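PDB 5T99: glycoside Hydrolase, which probably hydrolyses beta-galactosidic linkages in agarose-derived sugars, as a family 2 glycoside hydrolase that binds the inhibitor galacto-isofagomine. Local coordinates for residues 223-226 with 230-233; 355-360 with 407-412. One frame throughout, in Å; residues are numbered along the deposited sequence.

Contact 1 comes first along the chain and closes before contact 2 opens. It is the turn end of the hairpin formed by strands 215-224 and 230-240, in the beta domain between the sugar-binding domain and the TIM barrel. Contact 2 is buried in the barrel, where helix 354-363 meets the start of strand 409-416. Their centres lie about 22 Å apart and their nearest atoms about 12 Å, so they do not touch and share no sheet. The C-terminal end of strand 409-416 carries N416, which with E417 lines the galacto-isofagomine pocket; contact 2 thus holds the opposite end of that strand, while contact 1 lies at the surface, at the edge of its sheet.

Contact 1 (223-226 with 230-233); sequences IINA and TVAI
I223 grips the opposite strand through both backbone polar atoms. Its N donates to A232 O (2.9 Å, N-H...O 170°), and its O accepts from V231 N at the same length. V231 and A232 both stand opposite the single residue I223, a classic beta bulge, and the next pair, I224 with T230, is a non-hydrogen-bonded antiparallel one. The nearly straight bonds mean that the extra residue is taken up without loss of pairing at I223.

Side-chain contacts follow the two faces. On one, I223 CB sits 4.4 Å from A232 CB; on the other, the side chains of I224 and T230 cross at a slant, CG1 3.9 Å from OG1. V231, the extra residue, is turned off to the side and, like I223, touches M254. Its CG2 lies 3.6 Å from I223 O, while CG1 meets the side chain of N225 almost at right angles, 3.5 Å from ND2. N225 is folded back between its own backbone N and carbonyl carbon (chi1 73°), and its OD1 accepts a bond from E229 N and a weak one from Q227 N, which ties the amide to the turn and leaves ND2 against the valine methyl.

Strand 230-240 is an outer strand of a four-stranded antiparallel sheet. On its inner side, strand 215-224 pairs with strand 268-276 through I224 and K269, while I223 and A232 pack on I252 of strand 245-255.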
ATOM      1  N   ILE A 223     -13.896 -17.491 -18.980  1.00 16.22           N
ATOM      2  CA  ILE A 223     -13.498 -17.481 -17.581  1.00 16.64           C
ATOM      3  C   ILE A 223     -12.414 -18.514 -17.397  1.00 17.00           C
ATOM      4  O   ILE A 223     -12.633 -19.701 -17.618  1.00 16.90           O
ATOM      5  CB  ILE A 223     -14.680 -17.742 -16.639  1.00 16.77           C
ATOM      6  CG1 ILE A 223     -15.638 -16.547 -16.727  1.00 17.02           C
ATOM      7  CG2 ILE A 223     -14.190 -17.918 -15.206  1.00 16.65           C
ATOM      8  CD1 ILE A 223     -16.950 -16.736 -16.012  1.00 17.42           C
ATOM      9  N   ILE A 224     -11.243 -18.045 -16.978  1.00 17.78           N
ATOM     10  CA  ILE A 224     -10.027 -18.846 -16.991  1.00 18.00           C
ATOM     11  C   ILE A 224      -9.561 -19.038 -15.554  1.00 18.48           C
ATOM     12  O   ILE A 224      -9.497 -18.079 -14.770  1.00 18.52           O
ATOM     13  CB  ILE A 224      -8.939 -18.153 -17.829  1.00 17.99           C
ATOM     14  CG1 ILE A 224      -9.411 -17.978 -19.284  1.00 17.66           C
ATOM     15  CG2 ILE A 224      -7.620 -18.916 -17.759  1.00 17.78           C
ATOM     16  CD1 ILE A 224      -8.545 -17.014 -20.077  1.00 17.99           C
ATOM     17  N   ASN A 225      -9.240 -20.284 -15.221  1.00 19.33           N
ATOM     18  CA  ASN A 225      -8.808 -20.650 -13.869  1.00 20.47           C
ATOM     19  C   ASN A 225      -7.322 -20.355 -13.645  1.00 21.10           C
ATOM     20  O   ASN A 225      -6.628 -19.881 -14.554  1.00 20.92           O
ATOM     21  CB  ASN A 225      -9.221 -22.109 -13.507  1.00 20.27           C
ATOM     22  CG  ASN A 225      -8.399 -23.191 -14.209  1.00 20.47           C
ATOM     23  OD1 ASN A 225      -7.371 -22.941 -14.840  1.00 20.74           O
ATOM     24  ND2 ASN A 225      -8.870 -24.419 -14.091  1.00 20.59           N
ATOM     25  N   ALA A 226      -6.867 -20.630 -12.425  1.00 22.44           N
ATOM     26  CA  ALA A 226      -5.486 -20.427 -12.010  1.00 24.08           C
ATOM     27  C   ALA A 226      -4.442 -21.194 -12.825  1.00 26.10           C
ATOM     28  O   ALA A 226      -3.312 -20.729 -12.895  1.00 26.66           O
ATOM     29  CB  ALA A 226      -5.330 -20.760 -10.531  1.00 24.22           C
ATOM     30  N   THR A 230      -9.551 -22.517 -19.732  1.00 22.65           N
ATOM     31  CA  THR A 230     -10.883 -21.932 -19.840  1.00 21.67           C
ATOM     32  C   THR A 230     -11.880 -22.943 -19.306  1.00 20.13           C
ATOM     33  O   THR A 230     -11.976 -24.041 -19.847  1.00 20.01           O
ATOM     34  CB  THR A 230     -11.267 -21.591 -21.296  1.00 22.36           C
ATOM     35  OG1 THR A 230     -10.319 -20.679 -21.874  1.00 21.89           O
ATOM     36  CG2 THR A 230     -12.664 -20.973 -21.351  1.00 22.76           C
ATOM     37  N   VAL A 231     -12.589 -22.577 -18.240  1.00 18.70           N
ATOM     38  CA  VAL A 231     -13.559 -23.472 -17.571  1.00 17.98           C
ATOM     39  C   VAL A 231     -15.031 -23.110 -17.817  1.00 17.02           C
ATOM     40  O   VAL A 231     -15.924 -23.881 -17.476  1.00 16.40           O
ATOM     41  CB  VAL A 231     -13.287 -23.574 -16.049  1.00 17.88           C
ATOM     42  CG1 VAL A 231     -11.861 -24.036 -15.800  1.00 17.74           C
ATOM     43  CG2 VAL A 231     -13.561 -22.251 -15.316  1.00 18.03           C
ATOM     44  N   ALA A 232     -15.286 -21.944 -18.401  1.00 16.73           N
ATOM     45  CA  ALA A 232     -16.653 -21.550 -18.759  1.00 17.06           C
ATOM     46  C   ALA A 232     -16.607 -20.439 -19.788  1.00 17.08           C
ATOM     47  O   ALA A 232     -15.673 -19.633 -19.791  1.00 17.42           O
ATOM     48  CB  ALA A 232     -17.438 -21.097 -17.531  1.00 16.86           C
ATOM     49  N   ILE A 233     -17.609 -20.424 -20.667  1.00 17.01           N
ATOM     50  CA  ILE A 233     -17.748 -19.397 -21.694  1.00 16.81           C
ATOM     51  C   ILE A 233     -19.178 -18.856 -21.661  1.00 16.84           C
ATOM     52  O   ILE A 233     -20.144 -19.631 -21.675  1.00 16.64           O
ATOM     53  CB  ILE A 233     -17.383 -19.932 -23.098  1.00 16.70           C
ATOM     54  CG1 ILE A 233     -15.864 -20.085 -23.208  1.00 16.50           C
ATOM     55  CG2 ILE A 233     -17.917 -19.001 -24.197  1.00 16.91           C
ATOM     56  CD1 ILE A 233     -15.381 -20.692 -24.515  1.00 16.60           C
TER

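Contact 2 (355-360 with 407-412); sequences EFLDLC and PSVIMW
C360 and S408 meet, CB to CB at 3.6 Å, where helix 354-363 comes down on the turn leading into strand 409-416. Their CA atoms, 5.8 Å apart, mark the nearest approach of the two backbones, and both side chains set out toward the facing segment. The thiol stands aside: SG lies 5.1 Å from S408 CB, and the methylene of C360 does the touching. One turn earlier on the helix, L357 makes the second apolar contact. Its CD1 continues the chain (chi2 173°), and CD2, the branch turned aside from it, comes to 4.3 Å from V409 CG2. The other methyl of V409, CG1, rests 4.1 Å above one face of the W412 ring, offset toward its rim, so the valine lies between leucine and indole.

The polar part falls to S408. Its OG is held between the backbone N and carbonyl carbon (chi1 61°), passes 3.7 Å from C360 CB, and is hydrogen-bonded to OD1 of D361, the helix residue next to C360. Backbone bonds of S408 and I410 with V367 join this end of strand 409-416 to strand 366-370, on which C360 also packs. W412 NE1 is hydrogen-bonded to D442 OD2, which keeps the indole in place under the valine.

The chemistry is that of the layer between the barrel strands and the helices outside them: hydrocarbon surfaces of helix and strand meet, while the buried serine hydroxyl is satisfied by the helix's own carboxylate. That bond fixes the S408 rotation and pins the base of the strand to the helix.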
ATOM      1  N   GLU A 355      -1.476  -1.911  -9.088  1.00 14.04           N
ATOM      2  CA  GLU A 355      -0.571  -3.016  -8.744  1.00 13.83           C
ATOM      3  C   GLU A 355      -0.695  -3.378  -7.271  1.00 13.56           C
ATOM      4  O   GLU A 355      -0.736  -4.566  -6.909  1.00 13.26           O
ATOM      5  CB  GLU A 355       0.892  -2.677  -9.093  1.00 14.03           C
ATOM      6  CG  GLU A 355       1.218  -2.702 -10.594  1.00 13.96           C
ATOM      7  CD  GLU A 355       0.689  -1.498 -11.362  1.00 14.22           C
ATOM      8  OE1 GLU A 355       0.422  -0.439 -10.730  1.00 13.29           O
ATOM      9  OE2 GLU A 355       0.528  -1.617 -12.603  1.00 14.61           O
ATOM     10  N   PHE A 356      -0.786  -2.355  -6.426  1.00 13.35           N
ATOM     11  CA  PHE A 356      -0.955  -2.580  -4.996  1.00 13.37           C
ATOM     12  C   PHE A 356      -2.211  -3.415  -4.726  1.00 13.24           C
ATOM     13  O   PHE A 356      -2.173  -4.356  -3.943  1.00 12.52           O
ATOM     14  CB  PHE A 356      -1.008  -1.243  -4.247  1.00 13.70           C
ATOM     15  CG  PHE A 356      -1.204  -1.388  -2.764  1.00 13.70           C
ATOM     16  CD1 PHE A 356      -0.122  -1.603  -1.935  1.00 13.87           C
ATOM     17  CD2 PHE A 356      -2.477  -1.322  -2.206  1.00 13.99           C
ATOM     18  CE1 PHE A 356      -0.289  -1.764  -0.567  1.00 14.27           C
ATOM     19  CE2 PHE A 356      -2.659  -1.466  -0.833  1.00 14.23           C
ATOM     20  CZ  PHE A 356      -1.558  -1.703  -0.016  1.00 14.51           C
ATOM     21  N   LEU A 357      -3.314  -3.065  -5.395  1.00 13.59           N
ATOM     22  CA  LEU A 357      -4.593  -3.783  -5.242  1.00 13.69           C
ATOM     23  C   LEU A 357      -4.561  -5.177  -5.848  1.00 13.74           C
ATOM     24  O   LEU A 357      -5.186  -6.091  -5.300  1.00 13.46           O
ATOM     25  CB  LEU A 357      -5.766  -2.976  -5.815  1.00 13.66           C
ATOM     26  CG  LEU A 357      -6.027  -1.665  -5.062  1.00 13.85           C
ATOM     27  CD1 LEU A 357      -7.065  -0.834  -5.778  1.00 14.11           C
ATOM     28  CD2 LEU A 357      -6.459  -1.902  -3.621  1.00 13.93           C
ATOM     29  N   ASP A 358      -3.828  -5.353  -6.953  1.00 14.03           N
ATOM     30  CA  ASP A 358      -3.612  -6.694  -7.501  1.00 14.18           C
ATOM     31  C   ASP A 358      -2.935  -7.586  -6.470  1.00 14.40           C
ATOM     32  O   ASP A 358      -3.294  -8.750  -6.343  1.00 14.54           O
ATOM     33  CB  ASP A 358      -2.800  -6.673  -8.802  1.00 14.22           C
ATOM     34  CG  ASP A 358      -3.575  -6.098  -9.970  1.00 14.38           C
ATOM     35  OD1 ASP A 358      -4.828  -6.167  -9.969  1.00 14.66           O
ATOM     36  OD2 ASP A 358      -2.927  -5.571 -10.901  1.00 14.01           O
ATOM     37  N   LEU A 359      -1.992  -7.040  -5.705  1.00 14.93           N
ATOM     38  CA  LEU A 359      -1.317  -7.810  -4.659  1.00 15.11           C
ATOM     39  C   LEU A 359      -2.268  -8.184  -3.541  1.00 15.82           C
ATOM     40  O   LEU A 359      -2.286  -9.335  -3.100  1.00 17.25           O
ATOM     41  CB  LEU A 359      -0.087  -7.063  -4.119  1.00 15.30           C
ATOM     42  CG  LEU A 359       1.087  -6.976  -5.112  1.00 15.31           C
ATOM     43  CD1 LEU A 359       2.119  -5.949  -4.662  1.00 15.31           C
ATOM     44  CD2 LEU A 359       1.747  -8.336  -5.270  1.00 15.02           C
ATOM     45  N   CYS A 360      -3.072  -7.224  -3.096  1.00 16.06           N
ATOM     46  CA  CYS A 360      -4.079  -7.477  -2.053  1.00 16.05           C
ATOM     47  C   CYS A 360      -5.031  -8.586  -2.478  1.00 16.23           C
ATOM     48  O   CYS A 360      -5.309  -9.486  -1.687  1.00 17.06           O
ATOM     49  CB  CYS A 360      -4.875  -6.201  -1.712  1.00 15.68           C
ATOM     50  SG  CYS A 360      -3.909  -4.905  -0.886  1.00 15.00           S
ATOM     51  N   PRO A 407     -11.483  -8.166  -5.896  1.00 13.03           N
ATOM     52  CA  PRO A 407     -12.172  -8.811  -4.760  1.00 12.91           C
ATOM     53  C   PRO A 407     -11.649  -8.387  -3.383  1.00 13.15           C
ATOM     54  O   PRO A 407     -12.361  -8.550  -2.397  1.00 13.36           O
ATOM     55  CB  PRO A 407     -11.894 -10.296  -4.986  1.00 12.75           C
ATOM     56  CG  PRO A 407     -10.639 -10.323  -5.767  1.00 12.70           C
ATOM     57  CD  PRO A 407     -10.758  -9.160  -6.706  1.00 12.90           C
ATOM     58  N   SER A 408     -10.425  -7.860  -3.317  1.00 13.23           N
ATOM     59  CA  SER A 408      -9.868  -7.343  -2.067  1.00 13.44           C
ATOM     60  C   SER A 408     -10.667  -6.157  -1.526  1.00 13.45           C
ATOM     61  O   SER A 408     -10.797  -6.017  -0.332  1.00 13.46           O
ATOM     62  CB  SER A 408      -8.394  -6.937  -2.238  1.00 13.37           C
ATOM     63  OG  SER A 408      -8.247  -5.905  -3.199  1.00 13.56           O
ATOM     64  N   VAL A 409     -11.206  -5.312  -2.400  1.00 13.79           N
ATOM     65  CA  VAL A 409     -11.873  -4.068  -1.956  1.00 13.68           C
ATOM     66  C   VAL A 409     -13.240  -4.395  -1.364  1.00 13.45           C
ATOM     67  O   VAL A 409     -14.059  -5.034  -2.020  1.00 13.27           O
ATOM     68  CB  VAL A 409     -12.032  -3.044  -3.103  1.00 13.38           C
ATOM     69  CG1 VAL A 409     -12.764  -1.807  -2.619  1.00 13.27           C
ATOM     70  CG2 VAL A 409     -10.667  -2.666  -3.649  1.00 13.41           C
ATOM     71  N   ILE A 410     -13.463  -3.976  -0.123  1.00 13.29           N
ATOM     72  CA  ILE A 410     -14.737  -4.223   0.555  1.00 13.40           C
ATOM     73  C   ILE A 410     -15.499  -2.973   0.950  1.00 13.52           C
ATOM     74  O   ILE A 410     -16.683  -3.083   1.260  1.00 14.53           O
ATOM     75  CB  ILE A 410     -14.583  -5.143   1.796  1.00 13.36           C
ATOM     76  CG1 ILE A 410     -13.577  -4.575   2.818  1.00 13.31           C
ATOM     77  CG2 ILE A 410     -14.160  -6.533   1.340  1.00 13.57           C
ATOM     78  CD1 ILE A 410     -13.635  -5.238   4.178  1.00 13.11           C
ATOM     79  N   MET A 411     -14.853  -1.811   0.971  1.00 13.29           N
ATOM     80  CA  MET A 411     -15.539  -0.556   1.240  1.00 13.50           C
ATOM     81  C   MET A 411     -14.981   0.580   0.376  1.00 13.59           C
ATOM     82  O   MET A 411     -13.826   0.547  -0.030  1.00 14.09           O
ATOM     83  CB  MET A 411     -15.395  -0.164   2.706  1.00 13.60           C
ATOM     84  CG  MET A 411     -15.753  -1.227   3.728  1.00 13.55           C
ATOM     85  SD  MET A 411     -15.870  -0.456   5.358  1.00 14.34           S
ATOM     86  CE  MET A 411     -15.758  -1.862   6.462  1.00 14.29           C
ATOM     87  N   TRP A 412     -15.820   1.572   0.098  1.00 13.56           N
ATOM     88  CA  TRP A 412     -15.400   2.838  -0.492  1.00 13.63           C
ATOM     89  C   TRP A 412     -15.383   3.891   0.615  1.00 14.06           C
ATOM     90  O   TRP A 412     -16.438   4.277   1.116  1.00 14.38           O
ATOM     91  CB  TRP A 412     -16.361   3.269  -1.603  1.00 13.32           C
ATOM     92  CG  TRP A 412     -16.581   2.241  -2.657  1.00 13.29           C
ATOM     93  CD1 TRP A 412     -17.717   1.524  -2.867  1.00 13.27           C
ATOM     94  CD2 TRP A 412     -15.640   1.798  -3.637  1.00 13.23           C
ATOM     95  NE1 TRP A 412     -17.549   0.676  -3.924  1.00 13.22           N
ATOM     96  CE2 TRP A 412     -16.282   0.821  -4.416  1.00 13.28           C
ATOM     97  CE3 TRP A 412     -14.315   2.142  -3.938  1.00 13.37           C
ATOM     98  CZ2 TRP A 412     -15.647   0.172  -5.484  1.00 13.59           C
ATOM     99  CZ3 TRP A 412     -13.680   1.505  -4.998  1.00 13.32           C
ATOM    100  CH2 TRP A 412     -14.346   0.528  -5.759  1.00 13.49           C
TER